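Local coordinates for protein pilin (Streptococcus pyogenes serotype M1, PDB 3GLD) that forms the backbone of the pilus by head-to-tail stacking of covalently joined subunits, and so supports adhesion to host cells, bacterial aggregation and biofilm formation, at residues A[164-169]-A[243-248]; A[177-182]-A[251-256]. The protein carries 2 engineered substitutions. All blocks are in the same frame, centred on the assembly; numbering follows the deposited sequence.

Contact 1: A[164-169]-A[243-248]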
loop_
_atom_site.group_PDB
_atom_site.type_symbol
_atom_site.label_atom_id
_atom_site.label_comp_id
_atom_site.label_asym_id
_atom_site.label_seq_id
_atom_site.Cartn_x
_atom_site.Cartn_y
_atom_site.Cartn_z
ATOM N N VAL A 164 14.448 -2.970 18.033
ATOM C CA VAL A 164 15.149 -3.999 18.808
ATOM C C VAL A 164 16.023 -3.323 19.847
ATOM O O VAL A 164 16.836 -2.477 19.519
ATOM C CB VAL A 164 16.015 -4.951 17.911
ATOM C CG1 VAL A 164 16.702 -6.054 18.784
ATOM C CG2 VAL A 164 15.163 -5.574 16.811
ATOM N N LYS A 165 15.838 -3.696 21.105
ATOM C CA LYS A 165 16.491 -3.023 22.203
ATOM C C LYS A 165 17.338 -4.017 22.964
ATOM O O LYS A 165 16.952 -5.187 23.096
ATOM C CB LYS A 165 15.445 -2.455 23.169
ATOM C CG LYS A 165 14.662 -1.309 22.603
ATOM C CD LYS A 165 13.504 -0.875 23.537
ATOM C CE LYS A 165 13.994 -0.215 24.825
ATOM N NZ LYS A 165 12.833 0.298 25.614
ATOM N N LYS A 166 18.481 -3.547 23.468
ATOM C CA LYS A 166 19.327 -4.345 24.364
ATOM C C LYS A 166 19.302 -3.709 25.756
ATOM O O LYS A 166 19.510 -2.497 25.913
ATOM C CB LYS A 166 20.768 -4.409 23.851
ATOM C CG LYS A 166 21.741 -5.117 24.828
ATOM C CD LYS A 166 21.530 -6.613 24.725
ATOM C CE LYS A 166 21.861 -7.286 26.022
ATOM N NZ LYS A 166 21.793 -8.762 25.856
ATOM N N LYS A 167 19.034 -4.541 26.755
ATOM C CA LYS A 167 19.057 -4.136 28.143
ATOM C C LYS A 167 20.066 -5.047 28.884
ATOM O O LYS A 167 20.000 -6.277 28.779
ATOM C CB LYS A 167 17.657 -4.305 28.738
ATOM C CG LYS A 167 17.577 -3.970 30.221
ATOM C CD LYS A 167 16.158 -4.206 30.763
ATOM C CE LYS A 167 15.931 -3.431 32.060
ATOM N NZ LYS A 167 14.474 -3.461 32.423
ATOM N N VAL A 168 20.993 -4.446 29.625
ATOM C CA VAL A 168 21.915 -5.238 30.468
ATOM C C VAL A 168 21.534 -5.086 31.940
ATOM O O VAL A 168 21.344 -3.971 32.420
ATOM C CB VAL A 168 23.396 -4.858 30.237
ATOM C CG1 VAL A 168 24.305 -5.565 31.250
ATOM C CG2 VAL A 168 23.801 -5.202 28.799
ATOM N N SER A 169 21.426 -6.216 32.634
ATOM C CA SER A 169 21.053 -6.215 34.053
ATOM C C SER A 169 22.024 -7.045 34.891
ATOM O O SER A 169 22.848 -7.798 34.356
ATOM C CB SER A 169 19.638 -6.749 34.227
ATOM O OG SER A 169 19.541 -8.036 33.668
ATOM N N VAL A 243 14.570 -12.264 14.691
ATOM C CA VAL A 243 15.703 -11.566 15.290
ATOM C C VAL A 243 16.410 -12.491 16.272
ATOM O O VAL A 243 15.771 -13.090 17.135
ATOM C CB VAL A 243 15.285 -10.307 16.076
ATOM C CG1 VAL A 243 16.525 -9.496 16.474
ATOM C CG2 VAL A 243 14.297 -9.448 15.263
ATOM N N THR A 244 17.732 -12.605 16.148
ATOM C CA THR A 244 18.488 -13.433 17.073
ATOM C C THR A 244 19.748 -12.710 17.547
ATOM O O THR A 244 20.441 -12.056 16.763
ATOM C CB THR A 244 18.938 -14.750 16.427
ATOM O OG1 THR A 244 20.041 -14.483 15.564
ATOM C CG2 THR A 244 17.848 -15.402 15.632
ATOM N N GLU A 245 20.046 -12.849 18.829
ATOM C CA GLU A 245 21.329 -12.425 19.386
ATOM C C GLU A 245 22.291 -13.623 19.407
ATOM O O GLU A 245 21.845 -14.751 19.582
ATOM C CB GLU A 245 21.077 -11.939 20.804
ATOM C CG GLU A 245 22.291 -11.432 21.569
ATOM C CD GLU A 245 21.942 -11.029 22.997
ATOM O OE1 GLU A 245 21.124 -10.114 23.203
ATOM O OE2 GLU A 245 22.501 -11.623 23.928
ATOM N N ASP A 246 23.597 -13.388 19.257
ATOM C CA ASP A 246 24.603 -14.445 19.521
ATOM C C ASP A 246 24.427 -15.045 20.925
ATOM O O ASP A 246 23.785 -14.465 21.791
ATOM C CB ASP A 246 26.046 -13.907 19.396
ATOM C CG ASP A 246 26.533 -13.853 17.960
ATOM O OD1 ASP A 246 25.714 -14.094 17.048
ATOM O OD2 ASP A 246 27.731 -13.569 17.751
ATOM N N ASP A 247 25.018 -16.212 21.134
ATOM C CA ASP A 247 24.946 -16.911 22.403
ATOM C C ASP A 247 26.076 -16.412 23.304
ATOM O O ASP A 247 27.258 -16.434 22.925
ATOM C CB ASP A 247 25.052 -18.417 22.154
ATOM C CG ASP A 247 24.769 -19.251 23.392
ATOM O OD1 ASP A 247 24.842 -18.727 24.527
ATOM O OD2 ASP A 247 24.490 -20.460 23.216
ATOM N N TYR A 248 25.709 -15.945 24.492
ATOM C CA TYR A 248 26.702 -15.416 25.429
ATOM C C TYR A 248 26.787 -16.163 26.751
ATOM O O TYR A 248 27.331 -15.629 27.729
ATOM C CB TYR A 248 26.489 -13.912 25.658
ATOM C CG TYR A 248 26.843 -13.094 24.438
ATOM C CD1 TYR A 248 28.170 -12.787 24.152
ATOM C CD2 TYR A 248 25.854 -12.634 23.568
ATOM C CE1 TYR A 248 28.518 -12.047 23.022
ATOM C CE2 TYR A 248 26.188 -11.888 22.433
ATOM C CZ TYR A 248 27.518 -11.593 22.170
ATOM O OH TYR A 248 27.883 -10.855 21.069
#
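Val243 and Val164 meet between the two sheets of an Ig-like beta-sandwich, the fold of isopeptide-bearing pilin domains; strand 151-169 lies in one sheet and strand 240-245 in the other. Both side chains point across the gap. They run antiparallel alongside each other, and Val243 CG1 comes within 4.1 Å of Val164 CG1 and 4.2 Å of Val164 CG2. Val164 also touches Phe222, which continues this apolar layer. Two residues further along the second strand, Glu245 points inward again and reaches Lys166, so the contact passes from methyl packing to a buried polar site. The Glu245 chain is extended, with CG anti to the backbone N (chi1 -179°), and this carries the carboxylate across the sandwich interior. Lys166 crosses it at about a right angle. Its NZ donates to Glu245 OE1 over 3.1 Å, with an N-H...O angle of 163°, meeting the oxygen on its syn side but 26° out of the carboxylate plane. The Lys166 chain bends about its CB-CG bond, and CD is 3.8 Å from Glu245 OE1. The other carboxylate oxygen, Glu245 OE2, makes a weak hydrogen bond to Thr255 OG1. The same Lys166 nitrogen is joined covalently to Asn290 CG, so the donor belongs to the finished isopeptide bond between strands 151-169 and 284-291. Glu245, the residue that autocatalyses formation of this cross-link, thus remains hydrogen-bonded to the nitrogen of the finished bond. Phe179 and Phe181 pack against both Lys166 and Glu245, giving the polar group an aromatic wall. Beyond Glu245 the chain leaves the strand, and Tyr248 is turned to strand 179-185, where its OH is hydrogen-bonded to Asn180 N.

Contact 2: A[177-182]-A[251-256]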
loop_
_atom_site.group_PDB
_atom_site.type_symbol
_atom_site.label_atom_id
_atom_site.label_comp_id
_atom_site.label_asym_id
_atom_site.label_seq_id
_atom_site.Cartn_x
_atom_site.Cartn_y
_atom_site.Cartn_z
ATOM N N LYS A 177 29.621 -3.492 26.772
ATOM C CA LYS A 177 29.791 -4.597 25.855
ATOM C C LYS A 177 28.841 -4.535 24.638
ATOM O O LYS A 177 27.647 -4.224 24.775
ATOM C CB LYS A 177 29.618 -5.922 26.603
ATOM C CG LYS A 177 29.731 -7.175 25.727
ATOM C CD LYS A 177 29.358 -8.398 26.540
ATOM C CE LYS A 177 29.466 -9.653 25.714
ATOM N NZ LYS A 177 30.885 -9.949 25.288
ATOM N N ASP A 178 29.405 -4.798 23.459
ATOM C CA ASP A 178 28.616 -4.984 22.246
ATOM C C ASP A 178 28.104 -6.409 22.087
ATOM O O ASP A 178 28.880 -7.356 22.046
ATOM C CB ASP A 178 29.367 -4.496 21.014
ATOM C CG ASP A 178 29.046 -3.051 20.705
ATOM O OD1 ASP A 178 27.904 -2.754 20.275
ATOM O OD2 ASP A 178 29.907 -2.195 20.937
ATOM N N PHE A 179 26.777 -6.561 22.040
ATOM C CA PHE A 179 26.188 -7.864 21.795
ATOM C C PHE A 179 25.870 -7.950 20.308
ATOM O O PHE A 179 25.347 -6.989 19.746
ATOM C CB PHE A 179 24.930 -8.040 22.637
ATOM C CG PHE A 179 25.188 -8.064 24.125
ATOM C CD1 PHE A 179 25.168 -9.266 24.810
ATOM C CD2 PHE A 179 25.417 -6.878 24.836
ATOM C CE1 PHE A 179 25.401 -9.314 26.180
ATOM C CE2 PHE A 179 25.664 -6.921 26.202
ATOM C CZ PHE A 179 25.660 -8.137 26.878
ATOM N N ASN A 180 26.189 -9.090 19.682
ATOM C CA ASN A 180 25.943 -9.313 18.255
ATOM C C ASN A 180 24.513 -9.775 17.959
ATOM O O ASN A 180 23.961 -10.603 18.679
ATOM C CB ASN A 180 26.891 -10.363 17.689
ATOM C CG ASN A 180 28.323 -9.875 17.554
ATOM O OD1 ASN A 180 28.595 -8.681 17.416
ATOM N ND2 ASN A 180 29.255 -10.819 17.586
ATOM N N PHE A 181 23.951 -9.286 16.859
ATOM C CA PHE A 181 22.588 -9.662 16.480
ATOM C C PHE A 181 22.506 -9.927 14.972
ATOM O O PHE A 181 23.301 -9.386 14.193
ATOM C CB PHE A 181 21.616 -8.527 16.804
ATOM C CG PHE A 181 21.403 -8.259 18.285
ATOM C CD1 PHE A 181 20.357 -8.875 18.974
ATOM C CD2 PHE A 181 22.181 -7.314 18.959
ATOM C CE1 PHE A 181 20.133 -8.615 20.336
ATOM C CE2 PHE A 181 21.975 -7.042 20.326
ATOM C CZ PHE A 181 20.939 -7.688 21.015
ATOM N N GLY A 182 21.529 -10.746 14.576
ATOM C CA GLY A 182 21.148 -10.911 13.173
ATOM C C GLY A 182 19.646 -10.670 13.010
ATOM O O GLY A 182 18.857 -11.052 13.879
ATOM N N GLU A 251 30.061 -16.616 28.360
ATOM C CA GLU A 251 30.506 -15.379 29.001
ATOM C C GLU A 251 29.715 -15.044 30.281
ATOM O O GLU A 251 29.862 -13.952 30.850
ATOM C CB GLU A 251 30.549 -14.219 27.994
ATOM C CG GLU A 251 31.714 -14.346 26.997
ATOM C CD GLU A 251 31.529 -13.484 25.752
ATOM O OE1 GLU A 251 31.583 -12.245 25.876
ATOM O OE2 GLU A 251 31.352 -14.050 24.640
ATOM N N LYS A 252 28.910 -16.007 30.741
ATOM C CA LYS A 252 28.164 -15.906 32.011
ATOM C C LYS A 252 26.976 -14.926 31.942
ATOM O O LYS A 252 26.561 -14.351 32.959
ATOM C CB LYS A 252 29.084 -15.561 33.200
ATOM C CG LYS A 252 30.407 -16.378 33.291
ATOM C CD LYS A 252 30.195 -17.782 33.868
ATOM C CE LYS A 252 31.475 -18.639 33.817
ATOM N NZ LYS A 252 31.809 -19.089 32.427
ATOM N N TYR A 253 26.441 -14.737 30.739
ATOM C CA TYR A 253 25.176 -14.011 30.564
ATOM C C TYR A 253 24.010 -14.955 30.368
ATOM O O TYR A 253 24.126 -15.965 29.675
ATOM C CB TYR A 253 25.251 -13.059 29.370
ATOM C CG TYR A 253 26.055 -11.824 29.651
ATOM C CD1 TYR A 253 25.457 -10.692 30.195
ATOM C CD2 TYR A 253 27.413 -11.788 29.384
ATOM C CE1 TYR A 253 26.206 -9.547 30.469
ATOM C CE2 TYR A 253 28.162 -10.652 29.652
ATOM C CZ TYR A 253 27.552 -9.543 30.197
ATOM O OH TYR A 253 28.301 -8.418 30.452
ATOM N N THR A 254 22.874 -14.622 30.974
ATOM C CA THR A 254 21.621 -15.259 30.589
ATOM C C THR A 254 20.831 -14.286 29.705
ATOM O O THR A 254 20.801 -13.072 29.955
ATOM C CB THR A 254 20.776 -15.587 31.807
ATOM O OG1 THR A 254 20.532 -14.374 32.514
ATOM C CG2 THR A 254 21.503 -16.576 32.735
ATOM N N THR A 255 20.196 -14.813 28.672
ATOM C CA THR A 255 19.473 -13.969 27.731
ATOM C C THR A 255 17.988 -14.318 27.686
ATOM O O THR A 255 17.612 -15.489 27.570
ATOM C CB THR A 255 20.099 -14.034 26.339
ATOM O OG1 THR A 255 21.464 -13.624 26.430
ATOM C CG2 THR A 255 19.360 -13.095 25.352
ATOM N N ASN A 256 17.160 -13.284 27.814
ATOM C CA ASN A 256 15.721 -13.418 27.687
ATOM C C ASN A 256 15.172 -12.379 26.707
ATOM O O ASN A 256 15.688 -11.251 26.623
ATOM C CB ASN A 256 15.036 -13.311 29.048
ATOM C CG ASN A 256 15.334 -14.522 29.958
ATOM O OD1 ASN A 256 16.387 -14.585 30.620
ATOM N ND2 ASN A 256 14.397 -15.470 30.009
#
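An aromatic edge-to-face pair, Phe179 with Tyr253, and a salt bridge beside it, Lys177 with Glu251, join the chain near the beginnings of strands 179-185 and 254-261, at the end of the domain where the C-terminus emerges. Phe179 presents its edge to the face of Tyr253: the ring centroids are 5.3 Å apart and the planes stand at 86°. Phe179 CZ makes the touch, 3.9 Å from Tyr253 CE1 and offset toward the rim of the tyrosine ring. One face of Phe179 lies under the shaft of Lys177, whose CD atom is also 4.0 Å from Tyr253 CE2. The two strands belong to opposite sheets of the beta-sandwich, so this T-shaped pair packs between the sheets at one end of the core. It borders the isopeptide site: Phe179 also touches Glu245 and Asn290, and Tyr253 touches Asn290. The phenol oxygen of Tyr253 accepts a hydrogen bond from Asp174 N. Lys177 runs extended as far as CE, then turns at its last torsion (chi4 65°), which brings its amino group to the Glu251 carboxylate. The salt bridge between Lys177 NZ and Glu251 OE1 is modelled at 2.5 Å, so short that its exact length is doubtful. At the backbone, Glu251 O is hydrogen-bonded to Lys292 NZ.

How the contacts relate
The centres of contacts 1 and 2 are about 5 Å apart, and both lie in the domain that contains the C-terminal cross-link. Their segments alternate along the chain: 164-169, 177-182, 243-248, 251-256. Strands 179-185 and 240-245 are antiparallel neighbours in one sheet, with Thr244 O 2.8 Å from Gly182 N, while strands 151-169 and 254-261 flank strand 284-291 in the other. Each contact therefore spans the sandwich. Contact 1 holds Lys166 and Glu245; the segments of contact 2 supply Phe179 and Phe181, which pack on both, and the Thr255 hydroxyl, which is hydrogen-bonded to Asn290, consistent with a sheltered site for the isopeptide that ties the first and last strands of this domain, 151-169 and 284-291.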